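Side-chain contact in formyltransferase (Francisella tularensis subsp. tularensis, PDB 4NV1), which belongs to the formyltransferase family, with a C-terminal N-formyltransferase dimerization region, and binds dTDP-4-amino-4,6-dideoxyglucose in its pocket: residues Cys35-Lys38 with Ser39-Ser42. Numbering follows the deposited sequence.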
ATOM      1  N   CYS A  35      13.800 -31.403   6.272  1.00 46.12           N
ATOM      2  CA  CYS A  35      12.776 -30.383   6.296  1.00 43.51           C
ATOM      3  C   CYS A  35      11.568 -30.968   7.002  1.00 43.19           C
ATOM      4  O   CYS A  35      11.639 -32.047   7.583  1.00 31.74           O
ATOM      5  CB  CYS A  35      12.441 -30.017   4.864  1.00 48.24           C
ATOM      6  SG  CYS A  35      11.538 -31.299   3.973  1.00 41.32           S
ATOM      7  N   SER A  36      10.458 -30.248   7.003  1.00 47.89           N
ATOM      8  CA  SER A  36       9.294 -30.730   7.725  1.00 45.66           C
ATOM      9  C   SER A  36       8.257 -31.286   6.732  1.00 44.96           C
ATOM     10  O   SER A  36       8.379 -31.142   5.497  1.00 43.00           O
ATOM     11  CB  SER A  36       8.722 -29.635   8.634  1.00 47.90           C
ATOM     12  OG  SER A  36       7.306 -29.687   8.676  1.00 46.92           O
ATOM     13  N   PHE A  37       7.266 -31.954   7.309  1.00 46.02           N
ATOM     14  CA  PHE A  37       6.239 -32.672   6.542  1.00 51.39           C
ATOM     15  C   PHE A  37       5.294 -31.649   5.942  1.00 48.44           C
ATOM     16  O   PHE A  37       5.016 -31.725   4.739  1.00 49.71           O
ATOM     17  CB  PHE A  37       5.529 -33.753   7.378  1.00 50.09           C
ATOM     18  CG  PHE A  37       6.266 -35.077   7.403  1.00 53.99           C
ATOM     19  CD1 PHE A  37       6.415 -35.825   6.241  1.00 55.80           C
ATOM     20  CD2 PHE A  37       6.817 -35.573   8.582  1.00 60.56           C
ATOM     21  CE1 PHE A  37       7.075 -37.045   6.246  1.00 59.94           C
ATOM     22  CE2 PHE A  37       7.495 -36.780   8.598  1.00 61.67           C
ATOM     23  CZ  PHE A  37       7.616 -37.522   7.429  1.00 66.70           C
ATOM     24  N   LYS A  38       4.941 -30.635   6.738  1.00 53.46           N
ATOM     25  CA  LYS A  38       4.170 -29.472   6.265  1.00 49.69           C
ATOM     26  C   LYS A  38       4.770 -28.861   4.999  1.00 53.13           C
ATOM     27  O   LYS A  38       4.147 -28.044   4.308  1.00 50.87           O
ATOM     28  CB  LYS A  38       4.066 -28.421   7.361  1.00 50.60           C
ATOM     29  CG  LYS A  38       3.502 -29.009   8.634  1.00 56.34           C
ATOM     30  CD  LYS A  38       2.895 -28.006   9.592  1.00 63.30           C
ATOM     31  CE  LYS A  38       2.148 -28.753  10.692  1.00 71.97           C
ATOM     32  NZ  LYS A  38       1.638 -27.892  11.798  1.00 77.21           N
ATOM     33  N   SER A  39       5.968 -29.325   4.665  1.00 42.28           N
ATOM     34  CA  SER A  39       6.792 -28.668   3.686  1.00 45.33           C
ATOM     35  C   SER A  39       6.942 -29.522   2.414  1.00 46.62           C
ATOM     36  O   SER A  39       7.722 -29.162   1.525  1.00 46.78           O
ATOM     37  CB  SER A  39       8.125 -28.300   4.380  1.00 44.47           C
ATOM     38  OG  SER A  39       9.037 -27.637   3.518  1.00 46.86           O
ATOM     39  N   GLN A  40       6.153 -30.597   2.292  1.00 54.96           N
ATOM     40  CA  GLN A  40       6.290 -31.590   1.198  1.00 59.81           C
ATOM     41  C   GLN A  40       6.196 -31.010  -0.228  1.00 65.11           C
ATOM     42  O   GLN A  40       6.833 -31.478  -1.184  1.00 55.42           O
ATOM     43  CB  GLN A  40       5.221 -32.671   1.385  1.00 63.38           C
ATOM     44  CG  GLN A  40       5.451 -33.959   0.594  1.00 74.58           C
ATOM     45  CD  GLN A  40       5.962 -35.147   1.410  1.00 76.72           C
ATOM     46  OE1 GLN A  40       6.809 -35.925   0.936  1.00 76.67           O
ATOM     47  NE2 GLN A  40       5.443 -35.306   2.633  1.00 64.38           N
ATOM     48  N   THR A  41       5.389 -29.961  -0.365  1.00 71.46           N
ATOM     49  CA  THR A  41       5.136 -29.348  -1.667  1.00 71.53           C
ATOM     50  C   THR A  41       6.148 -28.252  -1.977  1.00 67.57           C
ATOM     51  O   THR A  41       6.697 -28.222  -3.081  1.00 71.49           O
ATOM     52  CB  THR A  41       3.710 -28.743  -1.755  1.00 77.82           C
ATOM     53  OG1 THR A  41       2.769 -29.592  -1.075  1.00 66.30           O
ATOM     54  CG2 THR A  41       3.303 -28.511  -3.230  1.00 67.59           C
ATOM     55  N   SER A  42       6.394 -27.352  -1.024  1.00 59.54           N
ATOM     56  CA  SER A  42       7.325 -26.252  -1.280  1.00 51.32           C
ATOM     57  C   SER A  42       8.566 -26.882  -1.826  1.00 48.32           C
ATOM     58  O   SER A  42       9.133 -26.401  -2.826  1.00 42.49           O
ATOM     59  CB  SER A  42       7.682 -25.498  -0.007  1.00 50.62           C
ATOM     60  OG  SER A  42       7.743 -26.427   1.058  1.00 55.30           O
TER
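F37 and Q40 run side by side and point the same way, three residues apart round a tight turn. The Q40 amide nitrogen NE2 lies at the ring edge of F37, in the ring plane, 3.8 Å from CD1, a van der Waals contact alongside the ring and not over its face; the ring and amide planes are 35° apart. Q40 gets there because CG is anti to its backbone N (chi1 -164°) and the chain then bends at chi2, which folds the amide back beside the ring. Their backbones are tied as well: Q40 N donates to F37 O at 2.9 Å. Q40 CB also packs on F37 O, at 3.5 Å. One residue earlier, S39 N makes a weak, bent bond to S36 O (137° at the hydrogen), doubtful because this nitrogen is less surely placed. S36 OG accepts a weak bond from K38 N, 3.2 Å away, and S36 N bonds D11 OD1. Beyond the turn, S42 OG donates to S39 O over 2.8 Å and so ties the next residues back to the bend. C35 anchors the start, pairing through its backbone with K53 and packing its side chain on P54, which F37 also touches. The F37 O to Q40 N bond closes a beta-turn, and the doubtful S36-S39 bond suggests a second overlapping it; together they carry the chain from the end of parallel strand 29-35 toward helix 44-48, with the S36 side chain about 8 Å from the bound dTDP-4-amino-4,6-dideoxyglucose.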